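Local coordinates for protein LacI family sugar-binding transcriptional regulator (Enterococcus faecalis V583, PDB 4RK0) that binds ribose between the two lobes of a periplasmic-binding-protein-like core and, as a LacI-family member, probably represses transcription by binding operator DNA, at residues G28-L33 / F38-C43; L244-R247 / A252-W255. All blocks are in the same frame, centred on the assembly; numbering follows the deposited sequence.

Contact 1: residues G28-L33 / F38-C43; sequences GIESVL and FILILC. Unlike the reference sequence in segment 38-43: I41 (reference Met).
A first torsion of -171° turns L40 CG away from the strand's backbone N and sends the side chain toward the helix, where E30, L33 and I29 meet it. E30 CG, beside its own backbone N, lies 3.8 Å from L40 CD1, and the bend at chi2 (-89°) brings the carboxylate over the leucine, with E30 OE2 3.6 Å from L40 CB. On that same CD1 methyl, I29 CG2 rests at 3.9 Å, the two side chains crossing at about a right angle. L33 uses both its branches, CD1 against L40 CB and CD2 against F38 CB.

The backbone closes the turn, F38 N donating to L33 O at 3.1 Å. A water links the segments as well, giving a hydrogen to E30 OE2 and accepting one from L40 N at 2.9 Å.

This is the return half of the beta-alpha-beta unit formed by strand 9-14, helix 20-35 and strand 39-44, at the edge of the sheet within this chain. The axes of 28-33 and 39-43 run roughly antiparallel, at 149°. Beyond that edge L40 and I41 pair antiparallel with a strand of the second subunit, and E30 OE1 accepts a hydrogen bond from N44 N of that subunit.

A buried carboxylate thus sits on a leucine surface, yet each of its oxygens has a hydrogen-bond donor, one the water and the other the neighbouring subunit, which would offset the cost of burying its charge.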
loop_
_atom_site.group_PDB
_atom_site.type_symbol
_atom_site.label_atom_id
_atom_site.label_comp_id
_atom_site.label_asym_id
_atom_site.label_seq_id
_atom_site.Cartn_x
_atom_site.Cartn_y
_atom_site.Cartn_z
ATOM N N GLY A 28 -5.890 -5.440 -9.213
ATOM C CA GLY A 28 -7.064 -5.791 -10.009
ATOM C C GLY A 28 -6.789 -5.615 -11.485
ATOM O O GLY A 28 -7.006 -6.519 -12.277
ATOM N N ILE A 29 -6.247 -4.464 -11.850
ATOM C CA ILE A 29 -5.867 -4.191 -13.246
ATOM C C ILE A 29 -4.776 -5.130 -13.733
ATOM O O ILE A 29 -4.890 -5.721 -14.833
ATOM C CB ILE A 29 -5.380 -2.732 -13.400
ATOM C CG1 ILE A 29 -6.521 -1.751 -13.171
ATOM C CG2 ILE A 29 -4.690 -2.487 -14.741
ATOM C CD1 ILE A 29 -6.044 -0.325 -12.868
ATOM N N GLU A 30 -3.729 -5.283 -12.920
ATOM C CA GLU A 30 -2.576 -6.117 -13.268
ATOM C C GLU A 30 -3.042 -7.535 -13.575
ATOM O O GLU A 30 -2.477 -8.224 -14.442
ATOM C CB GLU A 30 -1.574 -6.207 -12.117
ATOM C CG GLU A 30 -0.592 -5.060 -11.936
ATOM C CD GLU A 30 0.682 -5.256 -12.743
ATOM O OE1 GLU A 30 1.757 -5.476 -12.135
ATOM O OE2 GLU A 30 0.604 -5.211 -13.992
ATOM N N SER A 31 -4.049 -7.985 -12.838
ATOM C CA SER A 31 -4.502 -9.377 -12.960
ATOM C C SER A 31 -5.072 -9.654 -14.328
ATOM O O SER A 31 -4.987 -10.771 -14.830
ATOM C CB SER A 31 -5.531 -9.748 -11.883
ATOM O OG SER A 31 -6.746 -9.039 -12.007
ATOM N N VAL A 32 -5.698 -8.642 -14.913
ATOM C CA VAL A 32 -6.281 -8.766 -16.251
ATOM C C VAL A 32 -5.226 -8.589 -17.331
ATOM O O VAL A 32 -5.095 -9.440 -18.236
ATOM C CB VAL A 32 -7.470 -7.799 -16.398
ATOM C CG1 VAL A 32 -7.908 -7.637 -17.849
ATOM C CG2 VAL A 32 -8.619 -8.302 -15.571
ATOM N N LEU A 33 -4.446 -7.517 -17.223
ATOM C CA LEU A 33 -3.352 -7.237 -18.156
ATOM C C LEU A 33 -2.380 -8.395 -18.329
ATOM O O LEU A 33 -2.014 -8.696 -19.456
ATOM C CB LEU A 33 -2.554 -5.982 -17.748
ATOM C CG LEU A 33 -3.365 -4.671 -17.683
ATOM C CD1 LEU A 33 -2.408 -3.504 -17.472
ATOM C CD2 LEU A 33 -4.235 -4.412 -18.904
ATOM N N PHE A 38 -0.095 -7.523 -21.651
ATOM C CA PHE A 38 0.014 -6.056 -21.571
ATOM C C PHE A 38 0.867 -5.644 -20.388
ATOM O O PHE A 38 0.819 -6.281 -19.324
ATOM C CB PHE A 38 -1.362 -5.418 -21.474
ATOM C CG PHE A 38 -2.063 -5.318 -22.798
ATOM C CD1 PHE A 38 -2.632 -6.448 -23.375
ATOM C CD2 PHE A 38 -2.138 -4.090 -23.488
ATOM C CE1 PHE A 38 -3.278 -6.371 -24.598
ATOM C CE2 PHE A 38 -2.785 -4.010 -24.715
ATOM C CZ PHE A 38 -3.359 -5.152 -25.267
ATOM N N ILE A 39 1.660 -4.591 -20.577
ATOM C CA ILE A 39 2.467 -4.053 -19.494
ATOM C C ILE A 39 1.844 -2.748 -18.945
ATOM O O ILE A 39 1.240 -1.971 -19.680
ATOM C CB ILE A 39 3.953 -3.869 -19.893
ATOM C CG1 ILE A 39 4.114 -2.866 -21.023
ATOM C CG2 ILE A 39 4.565 -5.200 -20.311
ATOM C CD1 ILE A 39 5.560 -2.564 -21.361
ATOM N N LEU A 40 1.977 -2.546 -17.636
ATOM C CA LEU A 40 1.332 -1.450 -16.928
ATOM C C LEU A 40 2.351 -0.349 -16.732
ATOM O O LEU A 40 3.389 -0.565 -16.117
ATOM C CB LEU A 40 0.806 -1.937 -15.567
ATOM C CG LEU A 40 -0.106 -0.988 -14.741
ATOM C CD1 LEU A 40 -0.986 -1.779 -13.791
ATOM C CD2 LEU A 40 0.694 0.060 -13.983
ATOM N N ILE A 41 2.070 0.806 -17.310
ATOM C CA ILE A 41 2.874 2.014 -17.093
ATOM C C ILE A 41 2.277 2.736 -15.896
ATOM O O ILE A 41 1.131 3.129 -15.933
ATOM C CB ILE A 41 2.796 2.957 -18.324
ATOM C CG1 ILE A 41 3.288 2.255 -19.590
ATOM C CG2 ILE A 41 3.558 4.254 -18.064
ATOM C CD1 ILE A 41 4.645 1.608 -19.484
ATOM N N LEU A 42 3.055 2.900 -14.832
ATOM C CA LEU A 42 2.485 3.414 -13.608
ATOM C C LEU A 42 2.783 4.888 -13.451
ATOM O O LEU A 42 3.940 5.302 -13.474
ATOM C CB LEU A 42 3.033 2.661 -12.404
ATOM C CG LEU A 42 2.462 3.173 -11.083
ATOM C CD1 LEU A 42 1.009 2.801 -10.914
ATOM C CD2 LEU A 42 3.312 2.628 -9.955
ATOM N N CYS A 43 1.730 5.645 -13.206
ATOM C CA CYS A 43 1.844 7.061 -12.950
ATOM C C CYS A 43 0.979 7.440 -11.750
ATOM O O CYS A 43 -0.217 7.649 -11.862
ATOM C CB CYS A 43 1.376 7.837 -14.162
ATOM S SG CYS A 43 1.442 9.663 -13.967
HETATM O O HOH W 1 2.846 -4.741 -16.038
#

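Contact 2: residues L244-R247 / A252-W255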
loop_
_atom_site.group_PDB
_atom_site.type_symbol
_atom_site.label_atom_id
_atom_site.label_comp_id
_atom_site.label_asym_id
_atom_site.label_seq_id
_atom_site.Cartn_x
_atom_site.Cartn_y
_atom_site.Cartn_z
ATOM N N LEU A 244 -11.328 -1.712 -20.921
ATOM C CA LEU A 244 -10.373 -0.986 -21.751
ATOM C C LEU A 244 -9.808 -1.893 -22.814
ATOM O O LEU A 244 -9.682 -1.499 -23.961
ATOM C CB LEU A 244 -9.232 -0.377 -20.922
ATOM C CG LEU A 244 -8.137 0.374 -21.681
ATOM C CD1 LEU A 244 -8.705 1.563 -22.455
ATOM C CD2 LEU A 244 -7.086 0.860 -20.685
ATOM N N LEU A 245 -9.443 -3.110 -22.441
ATOM C CA LEU A 245 -8.905 -4.038 -23.443
ATOM C C LEU A 245 -9.937 -4.381 -24.524
ATOM O O LEU A 245 -9.560 -4.677 -25.678
ATOM C CB LEU A 245 -8.373 -5.298 -22.769
ATOM C CG LEU A 245 -6.991 -5.136 -22.115
ATOM C CD1 LEU A 245 -6.581 -6.454 -21.472
ATOM C CD2 LEU A 245 -5.934 -4.698 -23.113
ATOM N N GLU A 246 -11.218 -4.302 -24.170
ATOM C CA GLU A 246 -12.287 -4.509 -25.140
ATOM C C GLU A 246 -12.315 -3.412 -26.180
ATOM O O GLU A 246 -12.623 -3.681 -27.333
ATOM C CB GLU A 246 -13.652 -4.547 -24.466
ATOM C CG GLU A 246 -14.104 -5.918 -23.984
ATOM C CD GLU A 246 -15.379 -5.866 -23.145
ATOM O OE1 GLU A 246 -16.046 -4.807 -23.083
ATOM O OE2 GLU A 246 -15.711 -6.889 -22.517
ATOM N N ARG A 247 -12.031 -2.173 -25.778
ATOM C CA ARG A 247 -12.013 -1.074 -26.737
ATOM C C ARG A 247 -10.747 -1.163 -27.593
ATOM O O ARG A 247 -10.764 -0.904 -28.783
ATOM C CB ARG A 247 -12.167 0.274 -26.028
ATOM C CG ARG A 247 -12.198 1.458 -26.978
ATOM C CD ARG A 247 -12.682 2.733 -26.264
ATOM N NE ARG A 247 -14.022 2.575 -25.677
ATOM C CZ ARG A 247 -15.170 2.596 -26.354
ATOM N NH1 ARG A 247 -15.170 2.751 -27.677
ATOM N NH2 ARG A 247 -16.327 2.443 -25.719
ATOM N N ALA A 252 -14.459 0.782 -31.981
ATOM C CA ALA A 252 -15.700 1.507 -32.235
ATOM C C ALA A 252 -16.855 1.061 -31.351
ATOM O O ALA A 252 -17.985 1.504 -31.567
ATOM C CB ALA A 252 -16.079 1.375 -33.702
ATOM N N LYS A 253 -16.594 0.217 -30.346
ATOM C CA LYS A 253 -17.684 -0.226 -29.454
ATOM C C LYS A 253 -18.328 0.890 -28.656
ATOM O O LYS A 253 -17.730 1.959 -28.474
ATOM C CB LYS A 253 -17.213 -1.387 -28.564
ATOM C CG LYS A 253 -16.150 -1.072 -27.526
ATOM C CD LYS A 253 -16.756 -0.785 -26.159
ATOM C CE LYS A 253 -17.177 -2.028 -25.376
ATOM N NZ LYS A 253 -18.020 -1.581 -24.236
ATOM N N ASP A 254 -19.568 0.673 -28.195
ATOM C CA ASP A 254 -20.294 1.741 -27.526
ATOM C C ASP A 254 -19.640 2.103 -26.198
ATOM O O ASP A 254 -19.022 1.264 -25.552
ATOM C CB ASP A 254 -21.764 1.410 -27.232
ATOM C CG ASP A 254 -22.738 2.293 -28.023
ATOM O OD1 ASP A 254 -22.333 2.893 -29.046
ATOM O OD2 ASP A 254 -23.919 2.390 -27.623
ATOM N N TRP A 255 -19.843 3.357 -25.804
ATOM C CA TRP A 255 -19.406 3.874 -24.520
ATOM C C TRP A 255 -20.173 3.169 -23.419
ATOM O O TRP A 255 -21.400 3.104 -23.472
ATOM C CB TRP A 255 -19.725 5.377 -24.402
ATOM C CG TRP A 255 -19.185 6.223 -25.486
ATOM C CD1 TRP A 255 -19.909 7.003 -26.358
ATOM C CD2 TRP A 255 -17.814 6.400 -25.836
ATOM N NE1 TRP A 255 -19.068 7.642 -27.222
ATOM C CE2 TRP A 255 -17.777 7.274 -26.939
ATOM C CE3 TRP A 255 -16.612 5.879 -25.348
ATOM C CZ2 TRP A 255 -16.592 7.667 -27.528
ATOM C CZ3 TRP A 255 -15.433 6.261 -25.944
ATOM C CH2 TRP A 255 -15.429 7.146 -27.024
#
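The guanidinium of R247 lies between K253 on one face and the W255 ring on the opposite one. Above the first face K253 CG is offset toward the rim, while K253 CD approaches R247 NH2 to 3.3 Å. Across the group, W255 CZ3 stands 3.7 Å above the plane, over its centre. The two planes are inclined by 33°, so the stack is tilted rather than parallel. At the edge, close to the guanidinium plane, is the carbonyl of D254.

The contact belongs to the periplasmic-binding-protein-like fold, where the end of helix 233-249 leads through a loop into strand 257-265. R247 reaches from the helix to the loop and grips its backbone: NH1 donates to K253 O at 2.8 Å with an N-H...O angle of 147°, and NH2 adds weak bonds to K253 O and, at 2.9 Å, to D254 O. Its CG is anti to the backbone N (chi1 -178°) and the chain bends at chi3, which carries the flat group out to these carbonyls. NE forms a salt bridge with D103, so the arginine also ties the loop to the neighbouring strand 103-107. Together, the D103 salt bridge at NE and the carbonyl bonds at NH1 and NH2 should restrict the rotation of the guanidinium.

K253, whose chain bends at chi2 and chi3, folds back over the arginine despite the like charge. Its ammonium has a salt bridge to E256, which probably eases that proximity, and a weak bond to D254 O. The link to the helix is looser: E246 OE1 stands 3.8 Å from K253 CE and makes a long salt bridge to K253 NZ, at 4.0 Å.

Contact 1 is buried, whereas contact 2 lies on the surface, their centres about 17 Å apart on the same side of the chain's centre. Each joins a helix to the chain that follows it, but contact 1 leads into an edge strand beyond which the second subunit extends the sheet, while contact 2 leads into a loop that no other chain of the assembly touches. Apolar packing of L33, L40 and F38 dominates the first; charged groups and backbone carbonyls dominate the second. The two meet through L245 of helix 233-249, whose CD2 lies 3.4 Å from F38 CZ and whose CD1 rests near L33 and V32, so the helices 20-35 and 233-249 pack together.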